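Local coordinates for protein agarase (Pseudoalteromonas fuliginea, PDB 6XJ9) that probably hydrolyses agarose, as a marine bacterial agarase of glycoside hydrolase family 50, at residues A[101-106]-A[199-204]; A[193-198]-A[645-650]; A[640-645]-A[652-657]; A[669-674]-A[690-695]. All blocks are in the same frame, centred on the assembly; numbering follows the deposited sequence.

Overall arrangement
Interaction 2, loop 193-198 against loop 645-650, spans the boundary between the N-terminal beta domain, which resembles a carbohydrate-binding module, and the domain built on strands 640-643, 664-666 and 709-714. Interaction 1 lies on the first side, its centre about 14 Å from that of interaction 2; interactions 3 and 4 lie on the other, their centres about 12 and 13 Å from it. Along the chain interaction 2 alternates with both 1 and 3, sharing Tyr-645 with 3, while interaction 1 closes before 3 and 4 open. Among the polar links across the boundary are the salt bridge Lys-199 to Glu-647 and the probable hydrogen bond Ser-102 to Asp-691, consistent with firmly joined domains.

Interaction 1: A[101-106]-A[199-204]; sequences HSVQIY and KELAIK
Val-103 and Lys-199 form the middle of this contact, where the aliphatic parts of the two side chains run past each other in opposite directions. Branch CG2 of Val-103 meets CB of Lys-199 at 3.6 Å and continues against its CG. The other branch, CG1, lies between the backbone N and the carbonyl carbon (chi1 62°), which directs it to Leu-201 CD1 at 4.2 Å; these two side chains cross at about a right angle. Ile-105 adds CG2 against Leu-201 CD2, also 4.2 Å apart, extending the apolar patch.

Water supplies the polar links, for no direct hydrogen bond joins the segments. One molecule lies 2.8 Å from His-101 O, to which it can donate, and accepts from Glu-200 N at 2.7 Å. A second accepts from Gln-104 N at 3.0 Å and from Lys-199 NZ at 2.8 Å. The lysine chain, bent at its second, third and fourth torsions, folds back toward strand 103-106, and its ammonium also forms a salt bridge with Glu-647.

The short strand axes approach to 7.9 Å at 69°: the strands do not pair but pack through side chains in the interior of the carbohydrate-binding-module-like beta domain. Strand 103-111 pairs with strands 116-123 and 185-193, strand 199-210 with strands 33-36, 58-63 and 89-97; Val-103 also touches Val-192, and Leu-201 touches Phe-63.

Interaction 2: A[193-198]-A[645-650]; sequences QSTLHD and YKEGLR
Arg-650 reaches Thr-195 through a bend at its third torsion (chi3 52°), which turns the guanidinium back to the backbone carbonyl. NH1 donates to Thr-195 O at 2.8 Å with an N-H...O angle of 153°. The oxygen lies in the guanidinium plane, while the donor is tilted from the carbonyl plane. On the threonine, OG1 sits between the backbone N and carbonyl carbon and donates to His-197 O, leaving CG2 beside Glu-647 OE1 at 3.5 Å.

Glu-647 and Thr-195 lie side by side, pointing the same way. The carboxylate oxygen OE1 accepts from a water at 2.6 Å, that water accepting in turn from Leu-196 N, and it also receives the salt bridge from Lys-199. A weak backbone bond runs from Glu-647 N to Ser-194 O at 3.4 Å. Ser-194 CB packs on Lys-646 CD at 3.7 Å, while the lysine ammonium continues to Asp-622. Leu-196 CD2 covers Gly-648 CA at 3.8 Å.

This is a loop-to-loop contact between domains: the connection of strands 185-193 and 199-210, in the carbohydrate-binding-module-like beta domain, meets the one from strand 640-643 to helix 651-654, in the domain carrying the parallel strands. Helix 689-704 flanks both, with Leu-196 touching Asp-698 and Glu-647 touching Met-695.

Interaction 3: A[640-645]-A[652-657]; sequences ISFNAY and DKWAFL
Phe-642 receives the indole edge of Trp-654 on one face in a T-shaped (edge-to-face) pair. Trp-654 CZ3 stands over the centre of the phenyl ring, 3.6 Å from Phe-642 CG. The six-membered ring of the indole and the phenyl ring have centroids 5.0 Å apart and planes at 75°, the evidence for the edge-to-face assignment. At the far end of the same phenyl ring, Phe-656 CZ approaches Phe-642 CZ at 3.8 Å, completing an aromatic cluster of three; the first torsion of Phe-656, with CG between the backbone N and carbonyl carbon (chi1 74°), carries its ring there.

Aliphatic groups fill in around the rings. Leu-657 CD2 touches Phe-642 CE1 at 4.1 Å, and Ala-644 CB meets Trp-654 CZ2 at 3.9 Å.

Further out, the 3-10 turn is held by the bond from Leu-657 N to Trp-654 O. Phe-709 makes another edge-to-face pair with Trp-654, and Val-630 of helix 627-634 touches Phe-642 and Phe-656.

The contact is the apolar core between strand 640-643 and helix 651-654 of a beta-alpha-beta unit completed by strand 664-666, with Trp-654 of the helix and Phe-656 and Leu-657 of the following 3-10 turn packed on strand 640-643, consistent with the (beta/alpha)8 barrel of GH50 enzymes.

Interaction 4: A[669-674]-A[690-695]; sequences FHVGSS and QDRANM
Arg-692 and Val-671 meet with the guanidinium turned edge-on to a backbone carbonyl. The arginine chain is extended from CG to NE, and its CG stands opposite the backbone N (chi1 -170°), which carries the group from helix 689-704 across to the loop that follows strand 664-666, tying the two together within the second domain. NE donates to Val-671 O at 2.7 Å with a nearly straight N-H...O angle of 166°. The acceptor lies close to the guanidinium plane, 8° out of it, whereas the donor stands off the carbonyl plane. NH2 adds a weak second bond to the same oxygen at 3.4 Å. The arginine's aliphatic part follows the loop too, with its CG 4.0 Å from Val-671 CG1.

The valine side chain turns toward the helix, where it crosses Met-695 at about a right angle. Its CG1 touches Met-695 CE at 4.0 Å and also lies against SD; the bend at the end of the methionine chain curls CE back to this branch. Beside the arginine, Gly-672 CA comes within 3.7 Å of NE.

Both terminal nitrogens have further partners: NH2 donates to Gly-735 O and NH1 to Gln-689 OE1. Bonds from NE, NH1 and NH2 to three different residues would fix the rotation of the group. The buried Val-671 carbonyl oxygen is consequently satisfied by a cationic donor, which would probably polarise it, while the valine-methionine packing supplies the apolar half of the contact.

Interaction 1: A[101-106]-A[199-204]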
# COMPACT_ATOMS: atom_id res chain seq x y z
N HIS A 101 11.90 -0.96 9.33
CA HIS A 101 11.51 -2.03 8.42
C HIS A 101 10.87 -3.16 9.22
O HIS A 101 11.23 -3.37 10.37
CB HIS A 101 12.72 -2.57 7.65
CG HIS A 101 13.39 -1.54 6.80
ND1 HIS A 101 14.51 -0.85 7.22
CD2 HIS A 101 13.08 -1.06 5.58
CE1 HIS A 101 14.87 0.01 6.29
NE2 HIS A 101 14.00 -0.11 5.27
N SER A 102 9.93 -3.87 8.59
CA SER A 102 9.40 -5.12 9.12
C SER A 102 10.53 -6.14 9.20
O SER A 102 11.51 -6.03 8.47
CB SER A 102 8.26 -5.61 8.27
OG SER A 102 8.73 -6.27 7.09
N VAL A 103 10.40 -7.10 10.13
CA VAL A 103 11.45 -8.09 10.32
C VAL A 103 10.83 -9.48 10.27
O VAL A 103 9.93 -9.79 11.04
CB VAL A 103 12.29 -7.88 11.61
CG1 VAL A 103 11.45 -7.97 12.88
CG2 VAL A 103 13.45 -8.86 11.68
N GLN A 104 11.34 -10.29 9.34
CA GLN A 104 11.11 -11.72 9.33
C GLN A 104 12.12 -12.35 10.27
O GLN A 104 13.31 -12.40 9.96
CB GLN A 104 11.26 -12.30 7.92
CG GLN A 104 11.06 -13.81 7.88
CD GLN A 104 11.07 -14.39 6.49
OE1 GLN A 104 11.35 -13.70 5.51
NE2 GLN A 104 10.77 -15.67 6.39
N ILE A 105 11.62 -12.84 11.42
CA ILE A 105 12.47 -13.57 12.36
C ILE A 105 12.38 -15.06 12.05
O ILE A 105 11.36 -15.56 11.58
CB ILE A 105 12.11 -13.26 13.82
CG1 ILE A 105 10.63 -13.53 14.11
CG2 ILE A 105 12.49 -11.84 14.19
CD1 ILE A 105 10.23 -13.37 15.56
N TYR A 106 13.50 -15.75 12.28
CA TYR A 106 13.53 -17.19 12.25
C TYR A 106 13.63 -17.66 13.69
O TYR A 106 14.43 -17.13 14.46
CB TYR A 106 14.72 -17.66 11.40
CG TYR A 106 14.54 -17.38 9.92
CD1 TYR A 106 14.80 -16.13 9.39
CD2 TYR A 106 14.11 -18.38 9.06
CE1 TYR A 106 14.62 -15.86 8.04
CE2 TYR A 106 13.95 -18.14 7.70
CZ TYR A 106 14.19 -16.87 7.19
OH TYR A 106 14.02 -16.62 5.86
N LYS A 199 17.74 -4.62 11.22
CA LYS A 199 16.41 -4.85 11.76
C LYS A 199 16.48 -4.73 13.28
O LYS A 199 17.56 -4.81 13.86
CB LYS A 199 15.90 -6.23 11.35
CG LYS A 199 16.06 -6.57 9.87
CD LYS A 199 15.41 -5.55 8.96
CE LYS A 199 14.06 -5.99 8.43
NZ LYS A 199 14.16 -6.99 7.34
N GLU A 200 15.31 -4.49 13.90
CA GLU A 200 15.21 -4.33 15.34
C GLU A 200 14.04 -5.15 15.87
O GLU A 200 13.09 -5.45 15.16
CB GLU A 200 14.93 -2.88 15.70
CG GLU A 200 16.13 -1.96 15.58
CD GLU A 200 15.84 -0.58 16.16
OE1 GLU A 200 16.20 0.41 15.51
OE2 GLU A 200 15.26 -0.51 17.25
N LEU A 201 14.11 -5.47 17.17
CA LEU A 201 13.05 -6.25 17.79
C LEU A 201 13.02 -5.93 19.28
O LEU A 201 14.08 -5.79 19.91
CB LEU A 201 13.32 -7.73 17.52
CG LEU A 201 12.23 -8.71 17.95
CD1 LEU A 201 11.04 -8.65 17.00
CD2 LEU A 201 12.79 -10.11 18.01
N ALA A 202 11.80 -5.80 19.81
CA ALA A 202 11.60 -5.62 21.24
C ALA A 202 10.89 -6.85 21.80
O ALA A 202 9.83 -7.24 21.32
CB ALA A 202 10.81 -4.35 21.48
N ILE A 203 11.49 -7.46 22.83
CA ILE A 203 10.97 -8.67 23.43
C ILE A 203 10.49 -8.35 24.85
O ILE A 203 11.30 -8.06 25.73
CB ILE A 203 12.05 -9.77 23.40
CG1 ILE A 203 12.57 -9.98 21.98
CG2 ILE A 203 11.53 -11.06 24.03
CD1 ILE A 203 13.86 -10.77 21.90
N LYS A 204 9.17 -8.42 25.06
CA LYS A 204 8.53 -8.09 26.32
C LYS A 204 8.44 -9.33 27.22
O LYS A 204 8.66 -9.21 28.42
CB LYS A 204 7.14 -7.49 26.09
CG LYS A 204 6.35 -7.16 27.36
CD LYS A 204 5.08 -6.38 27.10
CE LYS A 204 5.34 -4.93 26.78
NZ LYS A 204 4.08 -4.15 26.74
O HOH W 1 13.22 -3.75 12.34
O HOH W 2 13.97 -9.71 8.00

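Interaction 2: A[193-198]-A[645-650]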
# COMPACT_ATOMS: atom_id res chain seq x y z
N GLN A 193 18.11 -13.02 8.83
CA GLN A 193 18.90 -13.73 7.84
C GLN A 193 18.82 -13.03 6.48
O GLN A 193 17.73 -12.72 6.00
CB GLN A 193 18.45 -15.19 7.75
CG GLN A 193 18.72 -15.98 9.03
CD GLN A 193 18.30 -17.43 8.95
OE1 GLN A 193 18.13 -17.99 7.87
NE2 GLN A 193 18.10 -18.03 10.11
N SER A 194 19.99 -12.80 5.89
CA SER A 194 20.16 -12.20 4.57
C SER A 194 19.14 -11.08 4.32
O SER A 194 18.25 -11.23 3.48
CB SER A 194 20.08 -13.24 3.48
OG SER A 194 21.01 -14.27 3.72
N THR A 195 19.28 -9.98 5.06
CA THR A 195 18.48 -8.80 4.77
C THR A 195 19.33 -7.83 3.96
O THR A 195 20.51 -8.09 3.70
CB THR A 195 17.97 -8.12 6.06
OG1 THR A 195 19.08 -7.68 6.82
CG2 THR A 195 17.11 -9.03 6.91
N LEU A 196 18.72 -6.70 3.56
CA LEU A 196 19.51 -5.59 3.05
C LEU A 196 19.69 -4.53 4.13
O LEU A 196 20.58 -3.68 4.00
CB LEU A 196 18.84 -5.02 1.79
CG LEU A 196 18.65 -6.03 0.66
CD1 LEU A 196 17.90 -5.40 -0.52
CD2 LEU A 196 20.00 -6.61 0.22
N HIS A 197 18.85 -4.58 5.17
CA HIS A 197 18.77 -3.55 6.19
C HIS A 197 19.03 -4.12 7.58
O HIS A 197 18.76 -5.30 7.83
CB HIS A 197 17.37 -2.90 6.19
CG HIS A 197 16.94 -2.34 4.87
ND1 HIS A 197 17.71 -1.45 4.16
CD2 HIS A 197 15.81 -2.52 4.15
CE1 HIS A 197 17.10 -1.12 3.04
NE2 HIS A 197 15.92 -1.76 3.01
N ASP A 198 19.53 -3.26 8.48
CA ASP A 198 19.48 -3.51 9.92
C ASP A 198 18.01 -3.64 10.34
O ASP A 198 17.15 -2.90 9.88
CB ASP A 198 20.15 -2.38 10.73
CG ASP A 198 21.67 -2.36 10.69
OD1 ASP A 198 22.29 -3.42 10.44
OD2 ASP A 198 22.23 -1.28 10.93
N TYR A 645 15.81 -16.90 -2.89
CA TYR A 645 14.71 -16.45 -2.06
C TYR A 645 15.28 -15.84 -0.79
O TYR A 645 15.30 -16.50 0.25
CB TYR A 645 13.77 -17.62 -1.71
CG TYR A 645 13.00 -18.17 -2.88
CD1 TYR A 645 13.49 -19.23 -3.63
CD2 TYR A 645 11.77 -17.63 -3.24
CE1 TYR A 645 12.79 -19.72 -4.72
CE2 TYR A 645 11.05 -18.13 -4.32
CZ TYR A 645 11.56 -19.18 -5.06
OH TYR A 645 10.84 -19.69 -6.11
N LYS A 646 15.74 -14.59 -0.89
CA LYS A 646 16.16 -13.79 0.25
C LYS A 646 15.50 -12.42 0.11
O LYS A 646 14.73 -12.20 -0.82
CB LYS A 646 17.69 -13.65 0.34
CG LYS A 646 18.46 -14.96 0.42
CD LYS A 646 18.10 -15.82 1.63
CE LYS A 646 18.93 -17.08 1.74
NZ LYS A 646 18.57 -18.04 0.69
N GLU A 647 15.83 -11.51 1.04
CA GLU A 647 15.24 -10.18 0.98
C GLU A 647 15.91 -9.34 -0.09
O GLU A 647 15.42 -8.27 -0.44
CB GLU A 647 15.27 -9.52 2.35
CG GLU A 647 14.17 -10.04 3.26
CD GLU A 647 14.07 -9.37 4.62
OE1 GLU A 647 14.50 -8.20 4.76
OE2 GLU A 647 13.56 -10.03 5.54
N GLY A 648 17.04 -9.83 -0.63
CA GLY A 648 17.81 -9.07 -1.60
C GLY A 648 19.09 -9.80 -1.98
O GLY A 648 19.39 -10.85 -1.42
N LEU A 649 19.83 -9.23 -2.95
CA LEU A 649 21.15 -9.72 -3.32
C LEU A 649 22.20 -8.94 -2.54
O LEU A 649 22.53 -7.82 -2.91
CB LEU A 649 21.37 -9.56 -4.83
CG LEU A 649 20.36 -10.27 -5.74
CD1 LEU A 649 20.87 -10.26 -7.18
CD2 LEU A 649 20.10 -11.69 -5.27
N ARG A 650 22.70 -9.55 -1.45
CA ARG A 650 23.71 -8.92 -0.61
C ARG A 650 25.06 -8.98 -1.32
O ARG A 650 25.43 -9.99 -1.92
CB ARG A 650 23.87 -9.64 0.73
CG ARG A 650 22.63 -9.67 1.62
CD ARG A 650 22.91 -10.49 2.88
NE ARG A 650 24.11 -10.08 3.60
CZ ARG A 650 24.19 -9.03 4.42
NH1 ARG A 650 23.13 -8.27 4.64
NH2 ARG A 650 25.34 -8.76 5.04
O HOH W 3 16.02 -13.23 3.72
O HOH W 4 15.87 -6.15 3.89

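Interaction 3: A[640-645]-A[652-657]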
# COMPACT_ATOMS: atom_id res chain seq x y z
N ILE A 640 25.03 -16.92 -16.08
CA ILE A 640 24.93 -17.85 -14.96
C ILE A 640 23.64 -17.55 -14.20
O ILE A 640 23.45 -16.43 -13.72
CB ILE A 640 26.14 -17.80 -14.00
CG1 ILE A 640 27.49 -17.66 -14.72
CG2 ILE A 640 26.14 -19.02 -13.11
CD1 ILE A 640 28.65 -17.41 -13.76
N SER A 641 22.78 -18.56 -14.07
CA SER A 641 21.48 -18.41 -13.42
C SER A 641 21.51 -19.00 -12.01
O SER A 641 22.14 -20.04 -11.78
CB SER A 641 20.39 -19.02 -14.26
OG SER A 641 20.71 -20.36 -14.59
N PHE A 642 20.85 -18.31 -11.07
CA PHE A 642 20.71 -18.69 -9.67
C PHE A 642 19.29 -18.40 -9.22
O PHE A 642 18.69 -17.43 -9.68
CB PHE A 642 21.62 -17.84 -8.78
CG PHE A 642 23.09 -17.89 -9.11
CD1 PHE A 642 23.63 -17.02 -10.05
CD2 PHE A 642 23.94 -18.80 -8.47
CE1 PHE A 642 24.99 -17.05 -10.34
CE2 PHE A 642 25.29 -18.83 -8.76
CZ PHE A 642 25.81 -17.97 -9.70
N ASN A 643 18.76 -19.21 -8.28
CA ASN A 643 17.53 -18.84 -7.58
C ASN A 643 17.92 -18.32 -6.19
O ASN A 643 18.82 -18.86 -5.57
CB ASN A 643 16.54 -20.00 -7.51
CG ASN A 643 16.10 -20.51 -8.87
OD1 ASN A 643 16.11 -19.76 -9.85
ND2 ASN A 643 15.72 -21.77 -8.94
N ALA A 644 17.29 -17.23 -5.72
CA ALA A 644 17.68 -16.68 -4.43
C ALA A 644 16.47 -16.08 -3.72
O ALA A 644 16.14 -14.91 -3.91
CB ALA A 644 18.81 -15.68 -4.58
N TYR A 645 15.81 -16.90 -2.89
CA TYR A 645 14.71 -16.45 -2.06
C TYR A 645 15.28 -15.84 -0.79
O TYR A 645 15.30 -16.50 0.25
CB TYR A 645 13.77 -17.62 -1.71
CG TYR A 645 13.00 -18.17 -2.88
CD1 TYR A 645 13.49 -19.23 -3.63
CD2 TYR A 645 11.77 -17.63 -3.24
CE1 TYR A 645 12.79 -19.72 -4.72
CE2 TYR A 645 11.05 -18.13 -4.32
CZ TYR A 645 11.56 -19.18 -5.06
OH TYR A 645 10.84 -19.69 -6.11
N ASP A 652 27.92 -9.26 -0.03
CA ASP A 652 28.83 -10.25 0.54
C ASP A 652 28.55 -11.64 -0.03
O ASP A 652 29.49 -12.42 -0.24
CB ASP A 652 28.94 -10.18 2.07
CG ASP A 652 27.66 -10.45 2.84
OD1 ASP A 652 26.62 -10.79 2.21
OD2 ASP A 652 27.70 -10.28 4.07
N LYS A 653 27.28 -11.91 -0.36
CA LYS A 653 26.88 -13.21 -0.88
C LYS A 653 27.32 -13.41 -2.33
O LYS A 653 27.57 -14.54 -2.74
CB LYS A 653 25.36 -13.39 -0.70
CG LYS A 653 24.76 -14.71 -1.19
CD LYS A 653 25.27 -15.96 -0.48
CE LYS A 653 24.24 -17.08 -0.43
NZ LYS A 653 24.86 -18.42 -0.34
N TRP A 654 27.43 -12.32 -3.10
CA TRP A 654 27.54 -12.42 -4.55
C TRP A 654 28.86 -11.89 -5.10
O TRP A 654 29.04 -11.86 -6.32
CB TRP A 654 26.33 -11.75 -5.23
CG TRP A 654 25.07 -12.43 -4.81
CD1 TRP A 654 24.18 -12.03 -3.85
CD2 TRP A 654 24.58 -13.69 -5.30
NE1 TRP A 654 23.16 -12.93 -3.73
CE2 TRP A 654 23.38 -13.96 -4.61
CE3 TRP A 654 25.03 -14.61 -6.27
CZ2 TRP A 654 22.63 -15.11 -4.85
CZ3 TRP A 654 24.28 -15.74 -6.51
CH2 TRP A 654 23.09 -15.98 -5.81
N ALA A 655 29.80 -11.55 -4.20
CA ALA A 655 31.09 -10.98 -4.57
C ALA A 655 31.89 -11.98 -5.39
O ALA A 655 32.72 -11.59 -6.21
CB ALA A 655 31.85 -10.55 -3.34
N PHE A 656 31.63 -13.27 -5.16
CA PHE A 656 32.35 -14.36 -5.80
C PHE A 656 32.24 -14.25 -7.32
O PHE A 656 33.06 -14.83 -8.01
CB PHE A 656 31.87 -15.72 -5.29
CG PHE A 656 30.51 -16.14 -5.81
CD1 PHE A 656 30.40 -16.95 -6.94
CD2 PHE A 656 29.35 -15.69 -5.21
CE1 PHE A 656 29.16 -17.31 -7.44
CE2 PHE A 656 28.11 -16.06 -5.70
CZ PHE A 656 28.01 -16.86 -6.83
N LEU A 657 31.25 -13.51 -7.83
CA LEU A 657 31.00 -13.43 -9.27
C LEU A 657 32.14 -12.71 -9.99
O LEU A 657 32.33 -12.88 -11.20
CB LEU A 657 29.66 -12.72 -9.52
CG LEU A 657 28.41 -13.56 -9.27
CD1 LEU A 657 27.15 -12.74 -9.52
CD2 LEU A 657 28.40 -14.83 -10.13

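Interaction 4: A[669-674]-A[690-695]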
# COMPACT_ATOMS: atom_id res chain seq x y z
N PHE A 669 12.55 -15.54 -7.12
CA PHE A 669 12.52 -14.89 -5.83
C PHE A 669 11.06 -14.52 -5.56
O PHE A 669 10.27 -14.44 -6.50
CB PHE A 669 13.40 -13.63 -5.81
CG PHE A 669 12.80 -12.41 -6.45
CD1 PHE A 669 12.82 -12.24 -7.83
CD2 PHE A 669 12.20 -11.42 -5.68
CE1 PHE A 669 12.28 -11.12 -8.43
CE2 PHE A 669 11.64 -10.30 -6.28
CZ PHE A 669 11.68 -10.14 -7.65
N HIS A 670 10.69 -14.35 -4.28
CA HIS A 670 9.33 -13.96 -3.96
C HIS A 670 9.27 -13.41 -2.55
O HIS A 670 10.13 -13.67 -1.72
CB HIS A 670 8.32 -15.10 -4.15
CG HIS A 670 7.95 -15.78 -2.88
ND1 HIS A 670 6.79 -15.44 -2.16
CD2 HIS A 670 8.55 -16.77 -2.19
CE1 HIS A 670 6.71 -16.20 -1.09
NE2 HIS A 670 7.78 -17.04 -1.09
N VAL A 671 8.21 -12.62 -2.32
CA VAL A 671 7.84 -12.17 -1.00
C VAL A 671 6.34 -12.40 -0.88
O VAL A 671 5.61 -12.21 -1.85
CB VAL A 671 8.18 -10.68 -0.78
CG1 VAL A 671 8.00 -10.27 0.67
CG2 VAL A 671 9.56 -10.30 -1.29
N GLY A 672 5.90 -12.82 0.31
CA GLY A 672 4.50 -13.14 0.55
C GLY A 672 4.05 -12.50 1.86
O GLY A 672 4.89 -12.06 2.64
N SER A 673 2.72 -12.42 2.05
CA SER A 673 2.15 -11.92 3.29
C SER A 673 0.83 -12.62 3.61
O SER A 673 0.10 -13.03 2.71
CB SER A 673 1.95 -10.45 3.26
OG SER A 673 1.70 -10.00 4.60
N SER A 674 0.51 -12.70 4.91
CA SER A 674 -0.66 -13.43 5.37
C SER A 674 -1.96 -12.67 5.10
O SER A 674 -3.04 -13.25 5.12
CB SER A 674 -0.51 -13.77 6.82
OG SER A 674 0.52 -14.73 6.97
N GLN A 690 1.44 -3.97 1.17
CA GLN A 690 2.21 -2.75 0.92
C GLN A 690 3.69 -2.98 1.24
O GLN A 690 4.57 -2.52 0.52
CB GLN A 690 1.73 -1.56 1.77
CG GLN A 690 0.60 -0.77 1.15
N ASP A 691 3.94 -3.66 2.35
CA ASP A 691 5.30 -4.01 2.75
C ASP A 691 5.88 -4.99 1.74
O ASP A 691 7.07 -4.90 1.39
CB ASP A 691 5.30 -4.61 4.16
CG ASP A 691 6.68 -4.78 4.74
OD1 ASP A 691 7.52 -3.85 4.57
OD2 ASP A 691 6.91 -5.81 5.37
N ARG A 692 5.03 -5.90 1.26
CA ARG A 692 5.38 -6.92 0.29
C ARG A 692 5.91 -6.24 -0.97
O ARG A 692 6.96 -6.64 -1.49
CB ARG A 692 4.16 -7.79 -0.01
CG ARG A 692 4.46 -9.04 -0.82
CD ARG A 692 3.15 -9.62 -1.34
NE ARG A 692 3.32 -10.85 -2.09
CZ ARG A 692 2.50 -11.27 -3.04
NH1 ARG A 692 1.42 -10.57 -3.35
NH2 ARG A 692 2.75 -12.42 -3.65
N ALA A 693 5.20 -5.21 -1.43
CA ALA A 693 5.59 -4.43 -2.60
C ALA A 693 6.91 -3.70 -2.35
O ALA A 693 7.74 -3.60 -3.26
CB ALA A 693 4.50 -3.47 -3.01
N ASN A 694 7.06 -3.14 -1.15
CA ASN A 694 8.25 -2.38 -0.81
C ASN A 694 9.46 -3.31 -0.78
O ASN A 694 10.55 -2.91 -1.15
CB ASN A 694 8.13 -1.64 0.52
CG ASN A 694 7.13 -0.51 0.46
OD1 ASN A 694 6.69 -0.12 -0.62
ND2 ASN A 694 6.80 0.05 1.61
N MET A 695 9.25 -4.55 -0.35
CA MET A 695 10.36 -5.48 -0.21
C MET A 695 10.75 -5.98 -1.60
O MET A 695 11.93 -6.18 -1.88
CB MET A 695 9.99 -6.63 0.72
CG MET A 695 10.03 -6.22 2.20
SD MET A 695 9.49 -7.60 3.26
CE MET A 695 10.83 -8.75 2.98